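Side-chain contacts in protein Rv1364c/MT1410 (Mycobacterium tuberculosis, PDB 3KE6), which joins a PP2C-type phosphatase domain (RsbU-like) to an anti-sigma factor kinase domain (RsbW-like) and probably helps control sigma factor activity: residues A[92-97]-A[101-106]; A[132-137]-A[252-257]; A[151-156]-A[204-209]; A[159-164]-A[168-173]; A[300-305]-A[334-339]. All coordinates share one frame; numbering follows the deposited sequence.

Contact 1 of 5, residues A[92-97]-A[101-106]; sequences MQISAG and VEALEA
Two alanines of helix 100-110 receive two side chains from the last turn of the helix that ends at Ser95. The contact is van der Waals packing. Ile94 reaches Ala103 with the end of its longer branch: CD1 lies 3.4 Å from Ala103 CB. Ile94 CG1 is 4.0 Å from Ala103 CB. The CB atoms of Gln93 and Ala103 meet at 3.8 Å, near the closest backbone approach of the pair, 5.3 Å from CA to CA. The Ala103 methyl is thus shared by two neighbouring residues.

Gln93 packs its CB and CG on the alanines. Chi1 (-61°) puts Gln93 CG 3.7 Å from Ala106 CB, and the bend at chi2 folds the amide back over the same methyl. Gln93 CD and OE1 are each 3.8 Å from Ala106 CB.

The backbone supplies the turn. Gly97 has a positive phi and ends the first helix in a Schellman motif, with its N bonded to Ile94 O. Consecutive helices 77-95 and 100-110 so form a helical hairpin. Ile94 also packs on Leu61, and Leu104 on strand 121-128. With alanine as the partner at both points, the chemistry implies a close, mostly apolar fit, with the Gln93 amide at its more exposed end.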
# COMPACT_ATOMS: atom_id res chain seq x y z
N MET A 92 -11.16 0.03 11.41
CA MET A 92 -11.03 0.13 12.84
C MET A 92 -10.76 -1.25 13.43
O MET A 92 -9.89 -1.40 14.31
CB MET A 92 -12.32 0.73 13.41
CG MET A 92 -12.27 1.06 14.87
SD MET A 92 -13.89 1.50 15.54
CE MET A 92 -13.42 2.03 17.19
N GLN A 93 -11.48 -2.26 12.93
CA GLN A 93 -11.32 -3.61 13.44
C GLN A 93 -10.01 -4.24 13.00
O GLN A 93 -9.33 -4.88 13.78
CB GLN A 93 -12.49 -4.50 13.01
CG GLN A 93 -13.86 -4.04 13.52
CD GLN A 93 -13.94 -4.01 15.04
OE1 GLN A 93 -13.68 -5.01 15.70
NE2 GLN A 93 -14.31 -2.86 15.59
N ILE A 94 -9.66 -4.07 11.74
CA ILE A 94 -8.43 -4.64 11.25
C ILE A 94 -7.25 -4.03 11.99
O ILE A 94 -6.34 -4.75 12.43
CB ILE A 94 -8.25 -4.40 9.75
CG1 ILE A 94 -9.25 -5.25 8.98
CG2 ILE A 94 -6.84 -4.78 9.32
CD1 ILE A 94 -9.10 -6.74 9.25
N SER A 95 -7.27 -2.72 12.16
CA SER A 95 -6.09 -2.06 12.71
C SER A 95 -5.99 -2.28 14.22
O SER A 95 -4.93 -2.14 14.79
CB SER A 95 -6.06 -0.58 12.33
OG SER A 95 -7.01 0.14 13.05
N ALA A 96 -7.09 -2.69 14.84
CA ALA A 96 -7.10 -3.06 16.26
C ALA A 96 -6.59 -4.49 16.47
O ALA A 96 -6.49 -4.96 17.60
CB ALA A 96 -8.51 -2.91 16.83
N GLY A 97 -6.27 -5.19 15.37
CA GLY A 97 -5.61 -6.49 15.47
C GLY A 97 -6.51 -7.72 15.42
O GLY A 97 -6.03 -8.83 15.63
N VAL A 101 -11.57 -12.74 9.66
CA VAL A 101 -12.89 -13.28 9.91
C VAL A 101 -13.58 -12.44 10.99
O VAL A 101 -14.70 -11.98 10.80
CB VAL A 101 -12.82 -14.77 10.31
CG1 VAL A 101 -14.16 -15.25 10.85
CG2 VAL A 101 -12.39 -15.59 9.10
N GLU A 102 -12.89 -12.22 12.09
CA GLU A 102 -13.46 -11.46 13.19
C GLU A 102 -13.83 -10.04 12.75
O GLU A 102 -14.84 -9.50 13.16
CB GLU A 102 -12.49 -11.40 14.37
CG GLU A 102 -12.22 -12.76 15.07
CD GLU A 102 -10.91 -12.78 15.85
OE1 GLU A 102 -10.03 -11.94 15.56
OE2 GLU A 102 -10.74 -13.64 16.74
N ALA A 103 -13.00 -9.44 11.89
CA ALA A 103 -13.27 -8.07 11.43
C ALA A 103 -14.53 -8.05 10.57
O ALA A 103 -15.44 -7.25 10.78
CB ALA A 103 -12.06 -7.50 10.67
N LEU A 104 -14.57 -8.93 9.58
CA LEU A 104 -15.72 -9.02 8.71
C LEU A 104 -17.02 -9.24 9.47
O LEU A 104 -18.05 -8.67 9.13
CB LEU A 104 -15.52 -10.14 7.70
CG LEU A 104 -14.73 -9.79 6.44
CD1 LEU A 104 -14.72 -11.02 5.51
CD2 LEU A 104 -15.31 -8.56 5.72
N GLU A 105 -16.96 -10.06 10.51
CA GLU A 105 -18.13 -10.36 11.35
C GLU A 105 -18.57 -9.18 12.21
O GLU A 105 -19.77 -9.06 12.52
CB GLU A 105 -17.83 -11.57 12.25
CG GLU A 105 -17.75 -12.91 11.51
CD GLU A 105 -17.44 -14.08 12.43
OE1 GLU A 105 -16.94 -13.86 13.56
OE2 GLU A 105 -17.71 -15.23 12.00
N ALA A 106 -17.62 -8.34 12.61
CA ALA A 106 -17.93 -7.13 13.37
C ALA A 106 -18.72 -6.19 12.46
O ALA A 106 -19.69 -5.55 12.89
CB ALA A 106 -16.66 -6.45 13.87

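Contact 2 of 5, residues A[132-137]-A[252-257]; sequences GEFQYC and LAMQRR
Arg256 runs fully extended from CG to NE, with CG trans to the backbone N (chi1 -160°), and this carries its guanidinium across to Gly132. Met254 is folded instead: chi1 and chi2 are both near 90°, which turns its terminal methyl toward Phe134.

The guanidinium meets Gly132 with one flat face. Gly132 CA sits 3.5 Å above the plane, over its centre, so the glycine backbone covers that face. Gly132 N comes 3.4 Å from Arg256 NH1, but both are donors and no bond forms between them. The N-H groups of the arginine are used around the rim: NH1 gives a hydrogen bond to Phe129 O, and NH2 a weak one to Leu177 O. These bonds help fix the rotation of the plane that Gly132 covers. Leu177 is also backbone-bonded to Gly132, so the same loop residue touches both partners.

The two segments belong to different layers. Strand 133-139 is part of the five-stranded antiparallel sheet, and strand 249-256 is part of the other sheet. Their packing is the beta-sandwich core expected of a PP2C-type phosphatase. Strand 249-256 starts just after Asp247, a manganese ligand.

Deeper in the sandwich, Met254 CE approaches Phe134 CD1 at 4.3 Å, obliquely to the ring. Ile183 of strand 182-186 touches both side chains. Leu67 of strand 64-71, in the sheet of Phe134, packs on Met254.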
# COMPACT_ATOMS: atom_id res chain seq x y z
N GLY A 132 4.33 -16.22 3.01
CA GLY A 132 3.62 -16.05 1.74
C GLY A 132 2.16 -16.46 1.85
O GLY A 132 1.39 -16.34 0.88
N GLU A 133 1.76 -16.92 3.03
CA GLU A 133 0.40 -17.34 3.26
C GLU A 133 -0.50 -16.13 3.14
O GLU A 133 -0.31 -15.13 3.84
CB GLU A 133 0.25 -17.95 4.65
CG GLU A 133 -1.20 -18.19 5.05
CD GLU A 133 -1.34 -19.06 6.28
OE1 GLU A 133 -0.32 -19.59 6.76
OE2 GLU A 133 -2.49 -19.20 6.75
N PHE A 134 -1.48 -16.25 2.24
CA PHE A 134 -2.44 -15.19 1.98
C PHE A 134 -3.88 -15.65 2.24
O PHE A 134 -4.53 -16.26 1.38
CB PHE A 134 -2.30 -14.72 0.54
CG PHE A 134 -3.12 -13.51 0.24
CD1 PHE A 134 -2.68 -12.26 0.63
CD2 PHE A 134 -4.34 -13.63 -0.41
CE1 PHE A 134 -3.45 -11.14 0.37
CE2 PHE A 134 -5.10 -12.52 -0.67
CZ PHE A 134 -4.66 -11.27 -0.29
N GLN A 135 -4.38 -15.33 3.43
CA GLN A 135 -5.70 -15.73 3.87
C GLN A 135 -6.72 -14.71 3.39
O GLN A 135 -6.59 -13.54 3.67
CB GLN A 135 -5.72 -15.81 5.39
CG GLN A 135 -7.08 -15.99 6.03
CD GLN A 135 -7.00 -16.48 7.45
OE1 GLN A 135 -6.04 -17.18 7.82
NE2 GLN A 135 -8.00 -16.15 8.26
N TYR A 136 -7.75 -15.17 2.69
CA TYR A 136 -8.69 -14.26 2.05
C TYR A 136 -10.14 -14.72 2.16
O TYR A 136 -10.42 -15.91 2.31
CB TYR A 136 -8.31 -14.08 0.59
CG TYR A 136 -8.59 -15.29 -0.26
CD1 TYR A 136 -7.70 -16.36 -0.32
CD2 TYR A 136 -9.75 -15.37 -1.02
CE1 TYR A 136 -7.96 -17.45 -1.10
CE2 TYR A 136 -10.01 -16.46 -1.81
CZ TYR A 136 -9.12 -17.50 -1.85
OH TYR A 136 -9.42 -18.61 -2.65
N CYS A 137 -11.04 -13.75 2.08
CA CYS A 137 -12.48 -13.95 2.11
C CYS A 137 -13.12 -13.15 0.98
O CYS A 137 -12.77 -11.98 0.76
CB CYS A 137 -13.06 -13.51 3.46
SG CYS A 137 -14.83 -13.92 3.65
N LEU A 252 -6.86 -3.17 -7.15
CA LEU A 252 -5.88 -3.05 -6.08
C LEU A 252 -4.98 -4.25 -6.20
O LEU A 252 -5.44 -5.37 -6.01
CB LEU A 252 -6.55 -3.03 -4.72
CG LEU A 252 -5.60 -3.11 -3.54
CD1 LEU A 252 -4.78 -1.80 -3.40
CD2 LEU A 252 -6.40 -3.41 -2.30
N ALA A 253 -3.72 -4.01 -6.55
CA ALA A 253 -2.81 -5.09 -6.91
C ALA A 253 -1.64 -5.08 -5.97
O ALA A 253 -1.18 -4.01 -5.55
CB ALA A 253 -2.33 -4.93 -8.32
N MET A 254 -1.17 -6.27 -5.62
CA MET A 254 0.04 -6.41 -4.86
C MET A 254 0.86 -7.59 -5.31
O MET A 254 0.32 -8.65 -5.57
CB MET A 254 -0.28 -6.46 -3.37
CG MET A 254 -0.53 -7.80 -2.79
SD MET A 254 1.01 -8.55 -2.23
CE MET A 254 0.27 -9.90 -1.32
N GLN A 255 2.17 -7.39 -5.44
CA GLN A 255 3.07 -8.48 -5.78
C GLN A 255 3.97 -8.69 -4.60
O GLN A 255 4.47 -7.73 -4.01
CB GLN A 255 3.90 -8.13 -7.01
CG GLN A 255 5.05 -9.08 -7.25
CD GLN A 255 5.85 -8.78 -8.51
OE1 GLN A 255 5.96 -9.62 -9.39
NE2 GLN A 255 6.42 -7.58 -8.58
N ARG A 256 4.19 -9.95 -4.26
CA ARG A 256 5.14 -10.29 -3.22
C ARG A 256 6.54 -10.11 -3.78
O ARG A 256 6.80 -10.44 -4.94
CB ARG A 256 4.92 -11.72 -2.74
CG ARG A 256 5.52 -11.99 -1.37
CD ARG A 256 5.25 -13.40 -0.87
NE ARG A 256 5.91 -13.61 0.42
CZ ARG A 256 6.67 -14.66 0.76
NH1 ARG A 256 7.20 -14.68 1.98
NH2 ARG A 256 6.87 -15.70 -0.06
N ARG A 257 7.44 -9.59 -2.95
CA ARG A 257 8.85 -9.40 -3.32
C ARG A 257 9.76 -9.81 -2.18
O ARG A 257 9.34 -9.85 -1.02
CB ARG A 257 9.11 -7.93 -3.60
CG ARG A 257 8.61 -7.04 -2.47
CD ARG A 257 8.97 -5.62 -2.68
NE ARG A 257 10.41 -5.41 -2.68
CZ ARG A 257 11.02 -4.37 -3.24
NH1 ARG A 257 10.31 -3.43 -3.86
NH2 ARG A 257 12.33 -4.28 -3.18

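Contact 3 of 5, residues A[151-156]-A[204-209]; sequences ASARYV and EFADLA
Tyr155 and Phe205 cross obliquely, with the tyrosine hydroxyl set against CB and CD2 of the phenylalanine, oblique to its ring. Tyr155 OH is 3.2 Å from Phe205 CD2 and 3.7 Å from Phe205 CB. Phe205 CD2 lies close to the plane of the tyrosine ring, at its edge, so the two rings do not stack. The tyrosine chi1 of -70° sets the ring beside its own backbone N and swings it to the helix, although the CB itself does not point that way. Its hydroxyl is bonded to Thr202 O, one turn back on the same helix, and this bond helps fix the position of the ring.

Phe205 has CG trans to the backbone N (chi1 174°), which sends its ring into the interior. There it meets Tyr186 edge-to-face and packs on Leu145, Leu184 and helix 227-241.

Helix 198-212 packs on the phosphatase-domain strands of the mixed sheet, among them 145-147, 153-155 and 182-186. Helices flanking a beta-sandwich are the PP2C-type arrangement. The short, weakly bonded strand 153-155 pairs antiparallel with strand 145-147. The strand and helix axes approach to 7.5 Å and run roughly antiparallel, at 149°.

Small residues permit that spacing. Ala153 points at Ala206, and their CB atoms are 4.3 Å apart. The Ala153 methyl also lies next to the Ala206 carbonyl. The Ala206 methyl has a second neighbour, Tyr155 CE1 at 3.9 Å, set obliquely to the ring. Arg154 points away and forms a salt bridge with Glu175.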
# COMPACT_ATOMS: atom_id res chain seq x y z
N ALA A 151 4.09 -15.74 -15.07
CA ALA A 151 3.08 -15.10 -15.91
C ALA A 151 1.92 -16.04 -16.27
O ALA A 151 1.49 -16.12 -17.42
CB ALA A 151 3.73 -14.52 -17.17
N SER A 152 1.45 -16.77 -15.27
CA SER A 152 0.22 -17.52 -15.39
C SER A 152 -0.80 -16.78 -14.54
O SER A 152 -0.55 -16.51 -13.37
CB SER A 152 0.38 -18.94 -14.88
OG SER A 152 -0.89 -19.49 -14.59
N ALA A 153 -1.92 -16.41 -15.15
CA ALA A 153 -3.03 -15.85 -14.41
C ALA A 153 -3.99 -16.99 -14.15
O ALA A 153 -3.95 -18.00 -14.84
CB ALA A 153 -3.70 -14.74 -15.20
N ARG A 154 -4.81 -16.85 -13.13
CA ARG A 154 -5.92 -17.75 -12.85
C ARG A 154 -6.63 -17.16 -11.67
O ARG A 154 -5.99 -16.55 -10.81
CB ARG A 154 -5.47 -19.18 -12.52
CG ARG A 154 -4.89 -19.36 -11.14
CD ARG A 154 -4.14 -20.68 -11.00
NE ARG A 154 -3.62 -20.82 -9.64
CZ ARG A 154 -4.34 -21.26 -8.59
NH1 ARG A 154 -5.61 -21.63 -8.73
NH2 ARG A 154 -3.76 -21.33 -7.40
N TYR A 155 -7.93 -17.33 -11.62
CA TYR A 155 -8.70 -16.85 -10.51
C TYR A 155 -8.52 -17.78 -9.34
O TYR A 155 -8.48 -18.99 -9.51
CB TYR A 155 -10.18 -16.72 -10.90
CG TYR A 155 -10.38 -15.59 -11.87
CD1 TYR A 155 -10.51 -15.83 -13.24
CD2 TYR A 155 -10.38 -14.27 -11.42
CE1 TYR A 155 -10.66 -14.77 -14.13
CE2 TYR A 155 -10.54 -13.21 -12.30
CZ TYR A 155 -10.67 -13.46 -13.65
OH TYR A 155 -10.81 -12.39 -14.50
N VAL A 156 -8.39 -17.21 -8.15
CA VAL A 156 -8.45 -17.99 -6.92
C VAL A 156 -9.89 -18.42 -6.74
O VAL A 156 -10.78 -17.81 -7.31
CB VAL A 156 -7.98 -17.18 -5.69
CG1 VAL A 156 -6.49 -16.85 -5.79
CG2 VAL A 156 -8.79 -15.92 -5.54
N GLU A 204 -10.85 -12.31 -20.31
CA GLU A 204 -10.02 -11.32 -21.00
C GLU A 204 -9.11 -10.62 -20.01
O GLU A 204 -7.93 -10.35 -20.29
CB GLU A 204 -10.90 -10.30 -21.72
CG GLU A 204 -10.12 -9.44 -22.72
CD GLU A 204 -10.95 -8.33 -23.34
OE1 GLU A 204 -12.17 -8.55 -23.59
OE2 GLU A 204 -10.37 -7.24 -23.60
N PHE A 205 -9.67 -10.30 -18.85
CA PHE A 205 -8.92 -9.75 -17.74
C PHE A 205 -7.77 -10.70 -17.39
O PHE A 205 -6.62 -10.28 -17.34
CB PHE A 205 -9.90 -9.51 -16.57
CG PHE A 205 -9.26 -9.06 -15.28
CD1 PHE A 205 -8.06 -8.36 -15.25
CD2 PHE A 205 -9.91 -9.32 -14.08
CE1 PHE A 205 -7.49 -7.96 -14.04
CE2 PHE A 205 -9.36 -8.91 -12.86
CZ PHE A 205 -8.16 -8.23 -12.84
N ALA A 206 -8.07 -11.98 -17.18
CA ALA A 206 -7.04 -12.98 -16.86
C ALA A 206 -5.93 -13.06 -17.92
O ALA A 206 -4.76 -12.94 -17.59
CB ALA A 206 -7.67 -14.36 -16.67
N ASP A 207 -6.31 -13.24 -19.19
CA ASP A 207 -5.34 -13.37 -20.29
C ASP A 207 -4.45 -12.15 -20.43
O ASP A 207 -3.26 -12.28 -20.72
CB ASP A 207 -6.04 -13.64 -21.64
CG ASP A 207 -6.72 -15.00 -21.71
OD1 ASP A 207 -6.96 -15.60 -20.64
OD2 ASP A 207 -7.03 -15.47 -22.83
N LEU A 208 -5.03 -10.97 -20.26
CA LEU A 208 -4.32 -9.70 -20.42
C LEU A 208 -3.32 -9.50 -19.30
O LEU A 208 -2.18 -9.11 -19.53
CB LEU A 208 -5.33 -8.55 -20.45
CG LEU A 208 -4.87 -7.15 -20.87
CD1 LEU A 208 -4.02 -7.18 -22.14
CD2 LEU A 208 -6.12 -6.27 -21.06
N ALA A 209 -3.75 -9.78 -18.07
CA ALA A 209 -2.85 -9.78 -16.94
C ALA A 209 -1.66 -10.71 -17.20
O ALA A 209 -0.52 -10.37 -16.89
CB ALA A 209 -3.59 -10.18 -15.67

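Contact 4 of 5, residues A[159-164]-A[168-173]; sequences TGAGPL and TGFPVR
Thr159 to Gly162 runs nearly antiparallel to Thr168 to Arg173, 158° apart end to end, and Ala161 and Phe170 come closest at 5.0 Å between CA atoms. Apart from Arg173, which begins strand 173-176, neither segment is regular. Gly160 and Gly169 both take positive phi, which kinks each strip of backbone. The result is an irregular loop folded back on itself.

Thr159 OG1 gives a hydrogen bond to Pro171 O, 2.7 Å long. OG1 is trans to its own backbone N (chi1 -165°), which aims the hydroxyl across the gap. It approaches from above the carbonyl plane, at a C=O...O angle of 101°, rather than on a lone pair. Thr159 OG1 also lies near Arg173 CG, at 3.7 Å. At the other end of the loop Thr168 OG1 makes only a weak bond to Gly160 O, 3.4 Å away.

Between the two threonines the Pro171 ring packs on the Gly160-Ala161 backbone and the Ala161 methyl. Pro171 CG is 3.9 Å from Ala161 N, and Pro171 CD is 4.2 Å from Ala161 CB. Ala161 CB is also 4.5 Å from Phe170 CD1, a loose approach oblique to the ring.

The loop lies between strands 153-155 and 173-176. Phe170 packs against Leu104, Glu105 and Asp108 of helix 100-110, with Val172 on Val101. Thr159 and Ala161 rest on Cys137 of strand 133-139, and Arg173 is backbone-bonded to Tyr136 of the same strand.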
# COMPACT_ATOMS: atom_id res chain seq x y z
N THR A 159 -14.55 -18.20 -1.69
CA THR A 159 -14.40 -18.77 -0.35
C THR A 159 -15.71 -19.35 0.15
O THR A 159 -15.72 -20.18 1.05
CB THR A 159 -13.80 -17.73 0.67
OG1 THR A 159 -13.36 -18.42 1.85
CG2 THR A 159 -14.80 -16.68 1.08
N GLY A 160 -16.82 -18.92 -0.45
CA GLY A 160 -18.14 -19.39 -0.07
C GLY A 160 -18.90 -18.37 0.76
O GLY A 160 -20.08 -18.54 1.02
N ALA A 161 -18.21 -17.32 1.17
CA ALA A 161 -18.84 -16.19 1.83
C ALA A 161 -19.77 -15.45 0.86
O ALA A 161 -19.56 -15.47 -0.36
CB ALA A 161 -17.77 -15.22 2.37
N GLY A 162 -20.78 -14.80 1.44
CA GLY A 162 -21.76 -13.99 0.71
C GLY A 162 -21.68 -12.56 1.23
O GLY A 162 -20.88 -12.26 2.11
N PRO A 163 -22.52 -11.66 0.69
CA PRO A 163 -22.41 -10.25 1.06
C PRO A 163 -22.88 -9.98 2.48
O PRO A 163 -23.36 -10.90 3.15
CB PRO A 163 -23.34 -9.56 0.06
CG PRO A 163 -24.32 -10.60 -0.32
CD PRO A 163 -23.61 -11.91 -0.27
N LEU A 164 -22.74 -8.74 2.94
CA LEU A 164 -23.30 -8.33 4.23
C LEU A 164 -24.79 -8.62 4.33
O LEU A 164 -25.55 -8.36 3.40
CB LEU A 164 -23.10 -6.84 4.46
CG LEU A 164 -21.81 -6.42 5.17
CD1 LEU A 164 -20.62 -7.13 4.57
CD2 LEU A 164 -21.68 -4.91 5.09
N THR A 168 -24.42 -16.06 5.82
CA THR A 168 -23.59 -17.12 5.28
C THR A 168 -22.37 -17.35 6.17
O THR A 168 -21.76 -18.42 6.13
CB THR A 168 -23.10 -16.76 3.88
OG1 THR A 168 -22.51 -17.91 3.26
CG2 THR A 168 -22.09 -15.65 3.95
N GLY A 169 -22.03 -16.35 6.99
CA GLY A 169 -20.81 -16.37 7.78
C GLY A 169 -19.72 -15.78 6.92
O GLY A 169 -20.02 -15.10 5.94
N PHE A 170 -18.47 -16.04 7.29
CA PHE A 170 -17.32 -15.51 6.54
C PHE A 170 -16.16 -16.49 6.54
O PHE A 170 -15.09 -16.20 7.09
CB PHE A 170 -16.88 -14.17 7.12
CG PHE A 170 -17.88 -13.09 6.94
CD1 PHE A 170 -17.89 -12.33 5.78
CD2 PHE A 170 -18.83 -12.83 7.92
CE1 PHE A 170 -18.83 -11.32 5.60
CE2 PHE A 170 -19.77 -11.83 7.75
CZ PHE A 170 -19.77 -11.07 6.59
N PRO A 171 -16.37 -17.67 5.92
CA PRO A 171 -15.30 -18.66 5.75
C PRO A 171 -14.13 -18.12 4.93
O PRO A 171 -14.32 -17.23 4.10
CB PRO A 171 -16.01 -19.80 5.00
CG PRO A 171 -17.25 -19.21 4.44
CD PRO A 171 -17.65 -18.13 5.38
N VAL A 172 -12.94 -18.66 5.17
CA VAL A 172 -11.70 -18.11 4.59
C VAL A 172 -10.81 -19.22 4.02
O VAL A 172 -10.75 -20.30 4.58
CB VAL A 172 -10.88 -17.30 5.63
CG1 VAL A 172 -11.55 -15.98 5.96
CG2 VAL A 172 -10.64 -18.11 6.90
N ARG A 173 -10.13 -18.93 2.91
CA ARG A 173 -9.22 -19.89 2.28
C ARG A 173 -7.82 -19.31 2.26
O ARG A 173 -7.64 -18.14 2.59
CB ARG A 173 -9.64 -20.18 0.84
CG ARG A 173 -10.90 -20.98 0.67
CD ARG A 173 -11.15 -21.27 -0.81
NE ARG A 173 -10.57 -22.54 -1.25
CZ ARG A 173 -9.32 -22.71 -1.71
NH1 ARG A 173 -8.47 -21.71 -1.82
NH2 ARG A 173 -8.93 -23.93 -2.07

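Contact 5 of 5, residues A[300-305]-A[334-339]; sequences HAISEF and VRASVI
Val338 is the bump of the strand, and Ile302 and Phe305 of the helix form the hollow that takes it. Val338 CG2 sits between them, 3.9 Å from Ile302 CG2 and 3.7 Å from Phe305 CB. It also reaches Phe305 CD2 at 3.7 Å and lies at the edge of that ring, near its plane. The other methyl, CG1, rests on Phe305 CB at 3.8 Å. The valine thus straddles the base of the phenylalanine.

The second fit runs the other way. Ala336 is small, and the end of Ile302 packs against it, with CD1 3.4 Å from Ala336 CB. The extended chi2 of Ile302 (-161°) carries CD1 that far, while its CG2 branch stays with Val338.

Helix 292-312 here lies along strand 333-340, their segment axes 13° from parallel and 8.9 Å apart. This is the alpha/beta sandwich of the GHKL ATPase family, to which anti-sigma kinases such as RsbW belong. The sequence of this helix resembles the N-box, which in relatives helps bind ATP and magnesium.

Phe305 is turned beside its own backbone N (chi1 -70°). Its ring has Ala301 O 3.5 Å above one face, toward the rim. Met360 and Ala361 of helix 358-362 and Ala379 of strand 376-391 also touch it. Ile302 has further neighbours in Val277 and Leu281 of helix 273-288, and in Leu381.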
# COMPACT_ATOMS: atom_id res chain seq x y z
N HIS A 300 16.67 14.82 2.41
CA HIS A 300 16.91 16.15 2.99
C HIS A 300 17.28 16.02 4.47
O HIS A 300 18.33 16.51 4.90
CB HIS A 300 15.66 17.01 2.81
CG HIS A 300 15.83 18.45 3.15
ND1 HIS A 300 14.96 19.41 2.69
CD2 HIS A 300 16.72 19.09 3.95
CE1 HIS A 300 15.31 20.59 3.18
NE2 HIS A 300 16.38 20.42 3.94
N ALA A 301 16.45 15.31 5.22
CA ALA A 301 16.66 15.20 6.69
C ALA A 301 18.02 14.60 7.00
O ALA A 301 18.81 15.17 7.73
CB ALA A 301 15.57 14.36 7.34
N ILE A 302 18.30 13.47 6.40
CA ILE A 302 19.49 12.71 6.75
C ILE A 302 20.73 13.44 6.28
O ILE A 302 21.73 13.46 7.01
CB ILE A 302 19.41 11.28 6.19
CG1 ILE A 302 18.24 10.56 6.88
CG2 ILE A 302 20.70 10.53 6.39
CD1 ILE A 302 18.31 9.06 6.80
N SER A 303 20.67 14.04 5.10
CA SER A 303 21.77 14.84 4.60
C SER A 303 22.10 15.94 5.61
O SER A 303 23.26 16.20 5.90
CB SER A 303 21.39 15.44 3.24
OG SER A 303 22.47 16.18 2.67
N GLU A 304 21.08 16.56 6.18
CA GLU A 304 21.34 17.65 7.11
C GLU A 304 21.92 17.14 8.43
O GLU A 304 22.80 17.79 9.02
CB GLU A 304 20.09 18.53 7.31
CG GLU A 304 19.88 19.59 6.20
CD GLU A 304 21.06 20.57 6.04
OE1 GLU A 304 21.16 21.53 6.86
OE2 GLU A 304 21.87 20.42 5.09
N PHE A 305 21.47 15.96 8.86
CA PHE A 305 22.02 15.33 10.05
C PHE A 305 23.50 15.05 9.86
O PHE A 305 24.29 15.26 10.76
CB PHE A 305 21.34 14.00 10.35
CG PHE A 305 19.92 14.11 10.82
CD1 PHE A 305 19.42 15.27 11.35
CD2 PHE A 305 19.09 12.97 10.78
CE1 PHE A 305 18.10 15.32 11.80
CE2 PHE A 305 17.76 13.02 11.22
CZ PHE A 305 17.27 14.19 11.74
N VAL A 334 9.79 4.13 7.48
CA VAL A 334 11.23 4.13 7.46
C VAL A 334 11.68 4.75 8.77
O VAL A 334 11.14 5.74 9.21
CB VAL A 334 11.78 4.97 6.32
CG1 VAL A 334 13.31 5.15 6.44
CG2 VAL A 334 11.42 4.34 4.99
N ARG A 335 12.66 4.12 9.40
CA ARG A 335 13.30 4.65 10.60
C ARG A 335 14.79 4.76 10.31
O ARG A 335 15.40 3.86 9.73
CB ARG A 335 12.99 3.74 11.79
CG ARG A 335 11.69 4.16 12.45
CD ARG A 335 11.12 3.14 13.44
NE ARG A 335 10.44 2.14 12.66
CZ ARG A 335 9.15 1.86 12.69
NH1 ARG A 335 8.31 2.40 13.56
NH2 ARG A 335 8.72 0.93 11.86
N ALA A 336 15.36 5.91 10.64
CA ALA A 336 16.74 6.13 10.33
C ALA A 336 17.42 6.80 11.49
O ALA A 336 16.77 7.52 12.27
CB ALA A 336 16.88 7.00 9.09
N SER A 337 18.73 6.59 11.60
CA SER A 337 19.50 7.27 12.61
C SER A 337 20.86 7.65 12.10
O SER A 337 21.48 6.92 11.34
CB SER A 337 19.67 6.41 13.87
OG SER A 337 20.12 5.11 13.57
N VAL A 338 21.31 8.80 12.56
CA VAL A 338 22.60 9.31 12.25
C VAL A 338 23.26 9.50 13.60
O VAL A 338 22.85 10.35 14.38
CB VAL A 338 22.47 10.62 11.49
CG1 VAL A 338 23.86 11.24 11.22
CG2 VAL A 338 21.71 10.36 10.20
N ILE A 339 24.26 8.66 13.88
CA ILE A 339 24.96 8.69 15.16
C ILE A 339 26.37 9.19 14.93
O ILE A 339 27.07 8.67 14.06
CB ILE A 339 25.03 7.29 15.80
CG1 ILE A 339 23.63 6.75 16.00
CG2 ILE A 339 25.80 7.35 17.11
CD1 ILE A 339 23.56 5.40 16.70

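In the fold
Contacts 1 to 4 belong to the phosphatase part and contact 5 to the kinase-like part; the centres of contacts 4 and 5 are about 46 Å apart. Contacts 1, 2 and 4 meet in one patch. Leu104 CD1 of contact 1 packs 3.4 Å from both Cys137 SG of contact 2 and Phe170 CD1 of contact 4. Cys137 SG is also 3.5 Å from Ala161 CB of contact 4. Contact 3 joins through Val156 CB, 3.7 Å from Tyr136 OH of contact 2. One manganese is bound by Asp71 and Val72, the other by Asp71, Asp188 and Asp247, so Asp71 is shared. Asp247 lies just before the strand of contact 2. The Phe205 side chain of contact 3 is about 14 Å from a manganese.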